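Local coordinates for protein restriction endonuclease S subunits (Thermoanaerobacter tengcongensis, PDB 3OKG) that probably binds DNA and serves as the specificity subunit of a type I methyltransferase, working together with M polypeptides, at residues A[32-37]-A[169-174]; A[92-97]-A[162-167]; A[119-124]-A[131-136]; A[178-183]-A[406-411]. All coordinates share one frame; numbering follows the deposited sequence.

Interaction 1. Residues A[32-37]-A[169-174]; sequences GEVCLP and IPLPPL
Val34 and Leu171 mark where the two backbones come nearest, with CA atoms 9.3 Å apart, so the main chains stay separate and side chains bridge the gap. On one side the chain leaves a short 3-10 turn, held by Cys35 N to Gly32 O at 3.1 Å; on the other, 169-171 is strand, paired through its backbone with strand 27-30. Val34 splits its two methyls between two partners. CG1 lies 3.9 Å from Leu171 CD2, the two side chains sliding past each other in opposite directions. CG2 meets Ile169 CD1 tip to tip at 4.0 Å. Ile169 gets there with CG1 wedged between its own backbone N and carbonyl carbon (chi1 60°), while chi2 of 155° stretches CD1 out toward the valine. Phe127 also packs on Val34, and Leu133 and Leu136 of helix 130-137 lie against Ile169. Val34 O accepts from Asn124 N, so this carbonyl is satisfied away from the strand. Between the two segments, then, only buried aliphatic methyls meet: the loop is located against the strand by shape and exclusion of water, and directional bonds are made to other parts of the domain.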
loop_
_atom_site.group_PDB
_atom_site.type_symbol
_atom_site.label_atom_id
_atom_site.label_comp_id
_atom_site.label_asym_id
_atom_site.label_seq_id
_atom_site.Cartn_x
_atom_site.Cartn_y
_atom_site.Cartn_z
ATOM N N GLY A 32 -25.647 12.216 -22.316
ATOM C CA GLY A 32 -25.738 13.137 -23.445
ATOM C C GLY A 32 -26.923 14.097 -23.366
ATOM O O GLY A 32 -26.885 15.199 -23.911
ATOM N N GLU A 33 -27.982 13.684 -22.677
ATOM C CA GLU A 33 -29.178 14.507 -22.579
ATOM C C GLU A 33 -28.926 15.772 -21.779
ATOM O O GLU A 33 -29.655 16.739 -21.910
ATOM C CB GLU A 33 -30.320 13.719 -21.910
ATOM C CG GLU A 33 -30.851 12.523 -22.711
ATOM C CD GLU A 33 -32.105 11.942 -22.038
ATOM O OE1 GLU A 33 -33.161 12.578 -22.116
ATOM O OE2 GLU A 33 -32.005 10.901 -21.377
ATOM N N VAL A 34 -27.922 15.750 -20.909
ATOM C CA VAL A 34 -27.588 16.952 -20.139
ATOM C C VAL A 34 -26.227 17.537 -20.574
ATOM O O VAL A 34 -25.605 18.288 -19.839
ATOM C CB VAL A 34 -27.663 16.682 -18.611
ATOM C CG1 VAL A 34 -29.042 16.188 -18.241
ATOM C CG2 VAL A 34 -26.602 15.658 -18.185
ATOM N N CYS A 35 -25.813 17.243 -21.807
ATOM C CA CYS A 35 -24.591 17.816 -22.366
ATOM C C CYS A 35 -24.896 18.765 -23.522
ATOM O O CYS A 35 -25.973 18.702 -24.123
ATOM C CB CYS A 35 -23.676 16.703 -22.899
ATOM S SG CYS A 35 -22.959 15.675 -21.590
ATOM N N LEU A 36 -23.929 19.623 -23.835
ATOM C CA LEU A 36 -24.024 20.547 -24.960
ATOM C C LEU A 36 -23.070 20.146 -26.083
ATOM O O LEU A 36 -22.102 19.420 -25.857
ATOM C CB LEU A 36 -23.672 21.967 -24.494
ATOM C CG LEU A 36 -24.491 22.576 -23.343
ATOM C CD1 LEU A 36 -23.881 23.921 -22.921
ATOM C CD2 LEU A 36 -25.946 22.744 -23.751
ATOM N N PRO A 37 -23.299 20.676 -27.293
ATOM C CA PRO A 37 -22.371 20.379 -28.383
ATOM C C PRO A 37 -20.994 20.994 -28.098
ATOM O O PRO A 37 -20.866 21.956 -27.332
ATOM C CB PRO A 37 -23.023 21.048 -29.597
ATOM C CG PRO A 37 -24.440 21.305 -29.197
ATOM C CD PRO A 37 -24.404 21.545 -27.727
ATOM N N ILE A 169 -27.304 7.927 -16.250
ATOM C CA ILE A 169 -26.853 8.561 -15.020
ATOM C C ILE A 169 -28.056 8.988 -14.168
ATOM O O ILE A 169 -29.074 9.374 -14.707
ATOM C CB ILE A 169 -25.990 9.836 -15.324
ATOM C CG1 ILE A 169 -26.787 10.885 -16.108
ATOM C CG2 ILE A 169 -24.683 9.437 -16.049
ATOM C CD1 ILE A 169 -26.261 12.386 -15.921
ATOM N N PRO A 170 -27.921 8.916 -12.835
ATOM C CA PRO A 170 -28.957 9.404 -11.936
ATOM C C PRO A 170 -28.822 10.917 -11.837
ATOM O O PRO A 170 -27.709 11.434 -11.661
ATOM C CB PRO A 170 -28.575 8.788 -10.588
ATOM C CG PRO A 170 -27.155 8.443 -10.682
ATOM C CD PRO A 170 -26.692 8.597 -12.103
ATOM N N LEU A 171 -29.937 11.621 -11.936
ATOM C CA LEU A 171 -29.886 13.077 -11.970
ATOM C C LEU A 171 -30.767 13.741 -10.907
ATOM O O LEU A 171 -31.967 13.888 -11.115
ATOM C CB LEU A 171 -30.295 13.543 -13.357
ATOM C CG LEU A 171 -30.060 15.038 -13.638
ATOM C CD1 LEU A 171 -28.606 15.273 -13.914
ATOM C CD2 LEU A 171 -30.882 15.466 -14.845
ATOM N N PRO A 172 -30.175 14.127 -9.777
ATOM C CA PRO A 172 -30.912 14.916 -8.780
ATOM C C PRO A 172 -31.211 16.309 -9.314
ATOM O O PRO A 172 -30.651 16.702 -10.348
ATOM C CB PRO A 172 -29.916 15.066 -7.635
ATOM C CG PRO A 172 -28.744 14.112 -7.969
ATOM C CD PRO A 172 -28.743 14.037 -9.451
ATOM N N PRO A 173 -32.058 17.069 -8.602
ATOM C CA PRO A 173 -32.148 18.515 -8.869
ATOM C C PRO A 173 -30.795 19.166 -8.704
ATOM O O PRO A 173 -29.945 18.683 -7.923
ATOM C CB PRO A 173 -33.084 19.034 -7.761
ATOM C CG PRO A 173 -33.888 17.849 -7.352
ATOM C CD PRO A 173 -32.974 16.635 -7.534
ATOM N N LEU A 174 -30.605 20.302 -9.377
ATOM C CA LEU A 174 -29.353 21.050 -9.283
ATOM C C LEU A 174 -28.906 21.323 -7.852
ATOM O O LEU A 174 -27.738 21.154 -7.510
ATOM C CB LEU A 174 -29.499 22.371 -10.046
ATOM C CG LEU A 174 -29.647 22.233 -11.573
ATOM C CD1 LEU A 174 -30.070 23.599 -12.163
ATOM C CD2 LEU A 174 -28.303 21.799 -12.199
#

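Interaction 2. Residues A[92-97]-A[162-167]; sequences FATTRP and NDVYNT. With SO4 (sulfate ion), chain C; SO4 (sulfate ion), chain F.
Val164 sets both methyls against Phe92 and Thr94, where strand 90-93 runs out into a loop, and Phe92 takes the larger share of them. CG1, anti to the backbone N (chi1 178°), sits over one face of the Phe92 ring in a CH-pi contact, 4.2 Å from the ring centroid and 17° off its normal. CG2 touches the same ring at CE2 and CD2, 3.7 Å from Phe92 CE2. That second methyl also reaches Thr94, whose CG2 lies 4.1 Å from it; the threonine turns its hydroxyl elsewhere, OG1 bonding to Gly117 O. The backbone carbonyl O of Val164 accepts from both Thr167 N and Thr167 OG1, the latter at 2.9 Å, which ties down the chain just past the helix. Farther out, Arg96 N and Asn162 ND2 each hold a sulfate that probably came with the crystallisation solution. Helix 161-165 thus lies beside the end of strand 90-93, with Cys119 of the adjacent strand 118-121 touching both Thr94 and Val164, and Ile142 of helix 140-143 packing on Phe92.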
loop_
_atom_site.group_PDB
_atom_site.type_symbol
_atom_site.label_atom_id
_atom_site.label_comp_id
_atom_site.label_asym_id
_atom_site.label_seq_id
_atom_site.Cartn_x
_atom_site.Cartn_y
_atom_site.Cartn_z
ATOM N N PHE A 92 -13.057 12.817 -20.466
ATOM C CA PHE A 92 -13.170 11.417 -20.063
ATOM C C PHE A 92 -12.444 10.572 -21.122
ATOM O O PHE A 92 -12.879 10.525 -22.270
ATOM C CB PHE A 92 -14.672 11.068 -20.068
ATOM C CG PHE A 92 -14.967 9.637 -19.708
ATOM C CD1 PHE A 92 -15.415 9.309 -18.439
ATOM C CD2 PHE A 92 -14.817 8.622 -20.660
ATOM C CE1 PHE A 92 -15.699 7.997 -18.109
ATOM C CE2 PHE A 92 -15.100 7.312 -20.336
ATOM C CZ PHE A 92 -15.539 6.994 -19.059
ATOM N N ALA A 93 -11.310 9.977 -20.775
ATOM C CA ALA A 93 -10.531 9.254 -21.790
ATOM C C ALA A 93 -11.331 8.051 -22.269
ATOM O O ALA A 93 -11.873 7.311 -21.448
ATOM C CB ALA A 93 -9.198 8.805 -21.224
ATOM N N THR A 94 -11.423 7.863 -23.588
ATOM C CA THR A 94 -12.145 6.714 -24.120
ATOM C C THR A 94 -11.254 5.470 -24.220
ATOM O O THR A 94 -11.757 4.374 -24.294
ATOM C CB THR A 94 -12.825 7.016 -25.451
ATOM O OG1 THR A 94 -11.869 7.566 -26.381
ATOM C CG2 THR A 94 -13.952 8.014 -25.223
ATOM N N THR A 95 -9.940 5.661 -24.197
ATOM C CA THR A 95 -8.990 4.548 -24.091
ATOM C C THR A 95 -8.835 4.112 -22.626
ATOM O O THR A 95 -8.788 4.960 -21.733
ATOM C CB THR A 95 -7.625 4.983 -24.628
ATOM O OG1 THR A 95 -7.716 5.141 -26.049
ATOM C CG2 THR A 95 -6.550 3.945 -24.304
ATOM N N ARG A 96 -8.767 2.802 -22.382
ATOM C CA ARG A 96 -8.651 2.249 -21.034
ATOM C C ARG A 96 -9.474 2.896 -19.896
ATOM O O ARG A 96 -8.980 3.091 -18.790
ATOM C CB ARG A 96 -7.161 2.127 -20.657
ATOM C CG ARG A 96 -6.398 1.211 -21.611
ATOM C CD ARG A 96 -4.926 1.100 -21.244
ATOM N NE ARG A 96 -4.163 2.230 -21.749
ATOM C CZ ARG A 96 -3.653 2.289 -22.975
ATOM N NH1 ARG A 96 -3.835 1.284 -23.820
ATOM N NH2 ARG A 96 -2.964 3.356 -23.358
ATOM N N PRO A 97 -10.748 3.193 -20.160
ATOM C CA PRO A 97 -11.588 3.944 -19.209
ATOM C C PRO A 97 -11.434 3.575 -17.736
ATOM O O PRO A 97 -11.654 4.411 -16.852
ATOM C CB PRO A 97 -13.007 3.624 -19.672
ATOM C CG PRO A 97 -12.832 3.120 -21.085
ATOM C CD PRO A 97 -11.545 2.373 -21.086
ATOM N N ASN A 162 -19.725 8.681 -28.414
ATOM C CA ASN A 162 -21.172 8.373 -28.311
ATOM C C ASN A 162 -21.493 7.292 -27.268
ATOM O O ASN A 162 -22.516 7.370 -26.594
ATOM C CB ASN A 162 -21.763 7.984 -29.681
ATOM C CG ASN A 162 -21.897 9.175 -30.592
ATOM O OD1 ASN A 162 -21.993 10.312 -30.121
ATOM N ND2 ASN A 162 -21.877 8.935 -31.897
ATOM N N ASP A 163 -20.622 6.297 -27.140
ATOM C CA ASP A 163 -20.818 5.263 -26.122
ATOM C C ASP A 163 -20.888 5.938 -24.739
ATOM O O ASP A 163 -21.730 5.620 -23.899
ATOM C CB ASP A 163 -19.636 4.280 -26.104
ATOM C CG ASP A 163 -19.618 3.331 -27.308
ATOM O OD1 ASP A 163 -20.612 3.277 -28.051
ATOM O OD2 ASP A 163 -18.590 2.645 -27.493
ATOM N N VAL A 164 -19.976 6.866 -24.494
ATOM C CA VAL A 164 -19.983 7.559 -23.202
ATOM C C VAL A 164 -21.259 8.405 -23.036
ATOM O O VAL A 164 -21.930 8.350 -21.996
ATOM C CB VAL A 164 -18.707 8.414 -23.040
ATOM C CG1 VAL A 164 -18.713 9.192 -21.690
ATOM C CG2 VAL A 164 -17.431 7.521 -23.169
ATOM N N TYR A 165 -21.611 9.174 -24.056
ATOM C CA TYR A 165 -22.802 10.015 -23.969
ATOM C C TYR A 165 -24.061 9.159 -23.766
ATOM O O TYR A 165 -25.046 9.630 -23.218
ATOM C CB TYR A 165 -22.990 10.882 -25.218
ATOM C CG TYR A 165 -21.899 11.905 -25.469
ATOM C CD1 TYR A 165 -21.453 12.759 -24.444
ATOM C CD2 TYR A 165 -21.356 12.055 -26.728
ATOM C CE1 TYR A 165 -20.449 13.720 -24.687
ATOM C CE2 TYR A 165 -20.380 13.011 -26.985
ATOM C CZ TYR A 165 -19.934 13.846 -25.962
ATOM O OH TYR A 165 -18.932 14.771 -26.235
ATOM N N ASN A 166 -24.017 7.900 -24.193
ATOM C CA ASN A 166 -25.197 7.038 -24.091
ATOM C C ASN A 166 -25.397 6.393 -22.732
ATOM O O ASN A 166 -26.445 5.785 -22.465
ATOM C CB ASN A 166 -25.158 5.951 -25.187
ATOM C CG ASN A 166 -25.523 6.505 -26.545
ATOM O OD1 ASN A 166 -26.167 7.553 -26.641
ATOM N ND2 ASN A 166 -25.117 5.804 -27.613
ATOM N N THR A 167 -24.404 6.516 -21.854
ATOM C CA THR A 167 -24.513 5.853 -20.560
ATOM C C THR A 167 -25.633 6.495 -19.756
ATOM O O THR A 167 -25.914 7.677 -19.929
ATOM C CB THR A 167 -23.166 5.861 -19.749
ATOM O OG1 THR A 167 -22.783 7.209 -19.443
ATOM C CG2 THR A 167 -22.032 5.126 -20.513
HETATM S S SO4 C . -8.484 0.368 -25.154
HETATM O O1 SO4 C . -9.228 0.306 -23.886
HETATM O O2 SO4 C . -9.397 0.362 -26.308
HETATM O O3 SO4 C . -7.675 1.583 -25.185
HETATM O O4 SO4 C . -7.605 -0.798 -25.220
HETATM S S SO4 F . -20.493 5.940 -33.067
HETATM O O1 SO4 F . -19.507 7.022 -33.055
HETATM O O2 SO4 F . -21.764 6.440 -33.602
HETATM O O3 SO4 F . -19.948 4.836 -33.876
HETATM O O4 SO4 F . -20.715 5.464 -31.703
#

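Interaction 3. Residues A[119-124]-A[131-136]; sequences CVIRAN and EFLFHL. With SO4 (sulfate ion), chain H.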
loop_
_atom_site.group_PDB
_atom_site.type_symbol
_atom_site.label_atom_id
_atom_site.label_comp_id
_atom_site.label_asym_id
_atom_site.label_seq_id
_atom_site.Cartn_x
_atom_site.Cartn_y
_atom_site.Cartn_z
ATOM N N CYS A 119 -13.454 12.089 -24.526
ATOM C CA CYS A 119 -14.822 12.531 -24.741
ATOM C C CYS A 119 -15.058 13.814 -23.931
ATOM O O CYS A 119 -14.806 13.835 -22.720
ATOM C CB CYS A 119 -15.789 11.438 -24.262
ATOM S SG CYS A 119 -17.511 11.927 -24.338
ATOM N N VAL A 120 -15.562 14.863 -24.578
ATOM C CA VAL A 120 -15.734 16.165 -23.888
ATOM C C VAL A 120 -17.197 16.304 -23.449
ATOM O O VAL A 120 -18.093 16.304 -24.262
ATOM C CB VAL A 120 -15.297 17.376 -24.766
ATOM C CG1 VAL A 120 -15.535 18.685 -24.012
ATOM C CG2 VAL A 120 -13.779 17.300 -25.109
ATOM N N ILE A 121 -17.407 16.373 -22.144
ATOM C CA ILE A 121 -18.721 16.332 -21.543
ATOM C C ILE A 121 -18.988 17.710 -20.946
ATOM O O ILE A 121 -18.486 18.027 -19.864
ATOM C CB ILE A 121 -18.728 15.246 -20.425
ATOM C CG1 ILE A 121 -18.644 13.843 -21.055
ATOM C CG2 ILE A 121 -19.929 15.405 -19.512
ATOM C CD1 ILE A 121 -18.051 12.769 -20.081
ATOM N N ARG A 122 -19.771 18.514 -21.670
ATOM C CA ARG A 122 -20.045 19.904 -21.335
ATOM C C ARG A 122 -21.433 20.059 -20.761
ATOM O O ARG A 122 -22.424 19.893 -21.488
ATOM C CB ARG A 122 -19.903 20.765 -22.597
ATOM C CG ARG A 122 -20.101 22.281 -22.370
ATOM C CD ARG A 122 -19.523 23.080 -23.550
ATOM N NE ARG A 122 -18.094 22.768 -23.707
ATOM C CZ ARG A 122 -17.399 22.962 -24.824
ATOM N NH1 ARG A 122 -17.987 23.496 -25.896
ATOM N NH2 ARG A 122 -16.117 22.627 -24.867
ATOM N N ALA A 123 -21.522 20.378 -19.467
ATOM C CA ALA A 123 -22.813 20.352 -18.791
ATOM C C ALA A 123 -23.738 21.386 -19.365
ATOM O O ALA A 123 -23.344 22.535 -19.541
ATOM C CB ALA A 123 -22.651 20.618 -17.300
ATOM N N ASN A 124 -24.968 20.988 -19.641
ATOM C CA ASN A 124 -26.034 21.950 -19.875
ATOM C C ASN A 124 -26.480 22.388 -18.486
ATOM O O ASN A 124 -27.125 21.623 -17.758
ATOM C CB ASN A 124 -27.200 21.303 -20.632
ATOM C CG ASN A 124 -28.355 22.284 -20.883
ATOM O OD1 ASN A 124 -28.426 23.333 -20.260
ATOM N ND2 ASN A 124 -29.261 21.917 -21.793
ATOM N N GLU A 131 -19.446 19.963 -11.704
ATOM C CA GLU A 131 -18.748 19.208 -10.664
ATOM C C GLU A 131 -19.483 17.898 -10.373
ATOM O O GLU A 131 -18.852 16.892 -10.001
ATOM C CB GLU A 131 -18.644 20.032 -9.367
ATOM C CG GLU A 131 -17.654 21.209 -9.432
ATOM C CD GLU A 131 -18.140 22.421 -10.262
ATOM O OE1 GLU A 131 -17.287 23.307 -10.514
ATOM O OE2 GLU A 131 -19.342 22.511 -10.661
ATOM N N PHE A 132 -20.807 17.941 -10.519
ATOM C CA PHE A 132 -21.611 16.728 -10.327
ATOM C C PHE A 132 -21.308 15.743 -11.448
ATOM O O PHE A 132 -21.060 14.560 -11.199
ATOM C CB PHE A 132 -23.112 17.054 -10.236
ATOM C CG PHE A 132 -23.960 15.854 -9.886
ATOM C CD1 PHE A 132 -24.060 15.425 -8.573
ATOM C CD2 PHE A 132 -24.626 15.147 -10.876
ATOM C CE1 PHE A 132 -24.834 14.313 -8.243
ATOM C CE2 PHE A 132 -25.406 14.031 -10.564
ATOM C CZ PHE A 132 -25.509 13.617 -9.245
ATOM N N LEU A 133 -21.304 16.214 -12.695
ATOM C CA LEU A 133 -20.897 15.330 -13.808
ATOM C C LEU A 133 -19.487 14.740 -13.633
ATOM O O LEU A 133 -19.230 13.567 -13.947
ATOM C CB LEU A 133 -21.024 16.035 -15.176
ATOM C CG LEU A 133 -22.437 16.520 -15.541
ATOM C CD1 LEU A 133 -22.443 17.010 -16.981
ATOM C CD2 LEU A 133 -23.469 15.365 -15.394
ATOM N N PHE A 134 -18.554 15.567 -13.172
ATOM C CA PHE A 134 -17.183 15.098 -12.963
ATOM C C PHE A 134 -17.203 13.890 -12.023
ATOM O O PHE A 134 -16.678 12.825 -12.343
ATOM C CB PHE A 134 -16.365 16.224 -12.305
ATOM C CG PHE A 134 -15.046 15.766 -11.737
ATOM C CD1 PHE A 134 -14.128 15.075 -12.530
ATOM C CD2 PHE A 134 -14.717 16.031 -10.416
ATOM C CE1 PHE A 134 -12.878 14.667 -12.013
ATOM C CE2 PHE A 134 -13.467 15.608 -9.889
ATOM C CZ PHE A 134 -12.568 14.906 -10.710
ATOM N N HIS A 135 -17.796 14.061 -10.847
ATOM C CA HIS A 135 -17.775 12.960 -9.868
ATOM C C HIS A 135 -18.549 11.738 -10.324
ATOM O O HIS A 135 -18.120 10.609 -10.159
ATOM C CB HIS A 135 -18.283 13.446 -8.511
ATOM C CG HIS A 135 -17.309 14.325 -7.814
ATOM N ND1 HIS A 135 -16.116 13.851 -7.319
ATOM C CD2 HIS A 135 -17.351 15.646 -7.499
ATOM C CE1 HIS A 135 -15.451 14.841 -6.747
ATOM N NE2 HIS A 135 -16.182 15.942 -6.842
ATOM N N LEU A 136 -19.683 11.993 -10.968
ATOM C CA LEU A 136 -20.483 10.935 -11.569
ATOM C C LEU A 136 -19.676 10.143 -12.596
ATOM O O LEU A 136 -19.677 8.912 -12.575
ATOM C CB LEU A 136 -21.738 11.519 -12.223
ATOM C CG LEU A 136 -22.868 10.531 -12.522
ATOM C CD1 LEU A 136 -23.164 9.669 -11.304
ATOM C CD2 LEU A 136 -24.118 11.267 -12.980
HETATM S S SO4 H . -17.316 26.293 -28.359
HETATM O O1 SO4 H . -17.574 27.298 -29.390
HETATM O O2 SO4 H . -17.520 26.902 -27.045
HETATM O O3 SO4 H . -18.239 25.165 -28.533
HETATM O O4 SO4 H . -15.934 25.817 -28.461
#
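Leu136 N bonds to Phe132 O at 2.9 Å and, with His135 N to Glu131 O, fixes the helical turn that presents Leu133 to Ile121 and Ala123. A single methyl makes the contact. Leu133 CD1 lies 3.6 Å from Ala123 CB and 3.8 Å from Ala123 CA, so it rests on the alanine where there is little side chain to hold it off. The same methyl is 3.9 Å from Ile121 CG2. Leu133 reaches this far because chi2 of -172° puts CD1 in line with the extended chain, and the isoleucine offers CG2 from its branch anti to the backbone N. Arg122, between the two apolar residues, points the other way: its NH2 forms a salt bridge with Asp89, and NH1 makes a weak bond to a sulfate lying at the edge of the guanidinium group and in its plane. On the side of its other methyl, CD2, Leu133 packs on Ile169 of strand 168-171. This is helix-on-sheet packing: helix 130-137 lies against the end of strand 118-121, an outer strand of a three-stranded antiparallel sheet, and the chain that follows it, in a region that matches the DNA specificity domain of type I S subunits.

Interaction 4. Residues A[178-183]-A[406-411]; sequences RRIVAK and KAFRGD. With SO4 (sulfate ion), chain E.
Ile180 meets the end of helix 392-407 at Ala407 and Phe408, and the chain arrives there through Lys406, whose carbonyl O accepts from Asp411 N at 2.9 Å. Ala407 comes next and makes the close contact: its CB lies 3.7 Å from Ile180 CG2, the branch anti to the backbone N. Phe408 leaves helical geometry. Its CB heads away from the long helix, yet the ring swings back, bringing CE1 to 4.4 Å from the same Ile180 CG2, which approaches it obliquely. Arg409 turns to a cation-pi contact with Tyr20. Gly410, with positive phi (86°), is the C-prime residue of a Schellman motif: its N bonds to Ala407 O at 3.2 Å, and Asp411 N closes the wider loop onto Lys406 O. On the other segment, Arg178 holds a sulfate by NH2 to O3 at 2.6 Å, while Arg179 forms a salt bridge with the C-terminal carboxylate of Leu412. The C-terminal end of helix 392-407 therefore docks beside the start of helix 174-216, whose first part is predicted to be coiled coil, with Phe132 of helix 130-137 against both Ile180 and Phe408, and Leu136 against the Phe408 ring.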
loop_
_atom_site.group_PDB
_atom_site.type_symbol
_atom_site.label_atom_id
_atom_site.label_comp_id
_atom_site.label_asym_id
_atom_site.label_seq_id
_atom_site.Cartn_x
_atom_site.Cartn_y
_atom_site.Cartn_z
ATOM N N ARG A 178 -25.324 20.035 -6.052
ATOM C CA ARG A 178 -24.272 20.829 -5.409
ATOM C C ARG A 178 -24.002 20.324 -3.989
ATOM O O ARG A 178 -22.856 20.302 -3.515
ATOM C CB ARG A 178 -24.648 22.320 -5.405
ATOM C CG ARG A 178 -24.736 22.894 -6.836
ATOM C CD ARG A 178 -24.840 24.409 -6.826
ATOM N NE ARG A 178 -26.068 24.838 -6.184
ATOM C CZ ARG A 178 -27.233 24.963 -6.796
ATOM N NH1 ARG A 178 -27.345 24.678 -8.091
ATOM N NH2 ARG A 178 -28.289 25.379 -6.105
ATOM N N ARG A 179 -25.053 19.904 -3.308
ATOM C CA ARG A 179 -24.879 19.394 -1.951
ATOM C C ARG A 179 -24.063 18.101 -1.961
ATOM O O ARG A 179 -23.135 17.914 -1.170
ATOM C CB ARG A 179 -26.244 19.105 -1.338
ATOM C CG ARG A 179 -26.137 18.674 0.102
ATOM C CD ARG A 179 -27.462 18.146 0.630
ATOM N NE ARG A 179 -27.233 17.354 1.831
ATOM C CZ ARG A 179 -27.210 16.029 1.850
ATOM N NH1 ARG A 179 -27.438 15.345 0.735
ATOM N NH2 ARG A 179 -26.978 15.393 2.987
ATOM N N ILE A 180 -24.425 17.199 -2.866
ATOM C CA ILE A 180 -23.666 15.955 -3.008
ATOM C C ILE A 180 -22.198 16.195 -3.360
ATOM O O ILE A 180 -21.327 15.525 -2.846
ATOM C CB ILE A 180 -24.322 15.040 -4.068
ATOM C CG1 ILE A 180 -25.680 14.554 -3.546
ATOM C CG2 ILE A 180 -23.364 13.835 -4.422
ATOM C CD1 ILE A 180 -26.559 13.868 -4.565
ATOM N N VAL A 181 -21.922 17.127 -4.266
ATOM C CA VAL A 181 -20.529 17.444 -4.601
ATOM C C VAL A 181 -19.731 17.858 -3.363
ATOM O O VAL A 181 -18.565 17.434 -3.148
ATOM C CB VAL A 181 -20.474 18.608 -5.630
ATOM C CG1 VAL A 181 -19.058 19.176 -5.710
ATOM C CG2 VAL A 181 -20.977 18.139 -7.006
ATOM N N ALA A 182 -20.351 18.689 -2.530
ATOM C CA ALA A 182 -19.674 19.154 -1.328
ATOM C C ALA A 182 -19.385 17.994 -0.363
ATOM O O ALA A 182 -18.305 17.929 0.228
ATOM C CB ALA A 182 -20.498 20.275 -0.617
ATOM N N LYS A 183 -20.347 17.086 -0.219
ATOM C CA LYS A 183 -20.187 15.967 0.712
ATOM C C LYS A 183 -19.130 14.999 0.214
ATOM O O LYS A 183 -18.315 14.511 0.988
ATOM C CB LYS A 183 -21.498 15.194 0.879
ATOM C CG LYS A 183 -22.647 16.007 1.462
ATOM C CD LYS A 183 -22.455 16.263 2.955
ATOM C CE LYS A 183 -23.748 16.756 3.616
ATOM N NZ LYS A 183 -23.676 16.692 5.110
ATOM N N LYS A 406 -22.349 5.589 -2.379
ATOM C CA LYS A 406 -23.285 6.224 -1.436
ATOM C C LYS A 406 -23.914 7.502 -2.016
ATOM O O LYS A 406 -25.119 7.734 -1.896
ATOM C CB LYS A 406 -22.563 6.598 -0.142
ATOM C CG LYS A 406 -21.931 5.446 0.604
ATOM C CD LYS A 406 -21.321 5.967 1.905
ATOM C CE LYS A 406 -20.303 4.998 2.513
ATOM N NZ LYS A 406 -20.197 5.246 3.968
ATOM N N ALA A 407 -23.084 8.331 -2.640
ATOM C CA ALA A 407 -23.546 9.600 -3.184
ATOM C C ALA A 407 -24.657 9.378 -4.200
ATOM O O ALA A 407 -25.673 10.064 -4.174
ATOM C CB ALA A 407 -22.388 10.360 -3.834
ATOM N N PHE A 408 -24.480 8.408 -5.096
ATOM C CA PHE A 408 -25.366 8.353 -6.246
ATOM C C PHE A 408 -26.580 7.466 -6.024
ATOM O O PHE A 408 -27.370 7.259 -6.933
ATOM C CB PHE A 408 -24.583 8.009 -7.514
ATOM C CG PHE A 408 -23.485 9.004 -7.795
ATOM C CD1 PHE A 408 -23.757 10.363 -7.757
ATOM C CD2 PHE A 408 -22.189 8.586 -8.082
ATOM C CE1 PHE A 408 -22.768 11.299 -8.018
ATOM C CE2 PHE A 408 -21.185 9.509 -8.335
ATOM C CZ PHE A 408 -21.467 10.870 -8.298
ATOM N N ARG A 409 -26.728 7.011 -4.786
ATOM C CA ARG A 409 -27.908 6.264 -4.337
ATOM C C ARG A 409 -28.737 7.193 -3.430
ATOM O O ARG A 409 -29.818 6.843 -2.972
ATOM C CB ARG A 409 -27.431 5.052 -3.538
ATOM C CG ARG A 409 -28.394 3.905 -3.438
ATOM C CD ARG A 409 -27.619 2.599 -3.328
ATOM N NE ARG A 409 -27.002 2.254 -4.608
ATOM C CZ ARG A 409 -27.554 1.456 -5.521
ATOM N NH1 ARG A 409 -28.748 0.891 -5.300
ATOM N NH2 ARG A 409 -26.902 1.219 -6.655
ATOM N N GLY A 410 -28.199 8.375 -3.150
ATOM C CA GLY A 410 -28.869 9.349 -2.308
ATOM C C GLY A 410 -28.616 9.146 -0.826
ATOM O O GLY A 410 -29.371 9.621 0.015
ATOM N N ASP A 411 -27.538 8.444 -0.495
ATOM C CA ASP A 411 -27.273 8.105 0.895
ATOM C C ASP A 411 -26.284 9.027 1.587
ATOM O O ASP A 411 -25.900 8.774 2.722
ATOM C CB ASP A 411 -26.824 6.644 1.011
ATOM C CG ASP A 411 -27.964 5.672 0.749
ATOM O OD1 ASP A 411 -29.137 6.051 0.984
ATOM O OD2 ASP A 411 -27.699 4.541 0.295
HETATM S S SO4 E . -27.577 27.090 -3.026
HETATM O O1 SO4 E . -27.866 28.385 -3.647
HETATM O O2 SO4 E . -27.879 27.170 -1.600
HETATM O O3 SO4 E . -28.430 26.072 -3.640
HETATM O O4 SO4 E . -26.163 26.727 -3.176
#

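All four are buried contacts, though in interaction 2 Thr94 is partly exposed. Interactions 1, 2 and 3 knit one globular region: interaction 3 touches all the others, its backbone pairing with the loop of interaction 1 and with strand 90-93 of interaction 2, while helix 130-137 backs onto strand 168-171. Interaction 4 instead brings the chain's end to the long helix 174-216, its segments 223 residues apart at their closest ends, and reaches interaction 3 where the Phe132 and Phe408 rings meet at about 90°. Interactions 1 and 3 use aliphatic groups alone; interaction 2 adds CH-pi over a ring, and interaction 4 sets one isoleucine methyl against an alanine and, obliquely, a phenylalanine ring. Interactions 2 and 4 stay about 11 Å apart between nearest atoms.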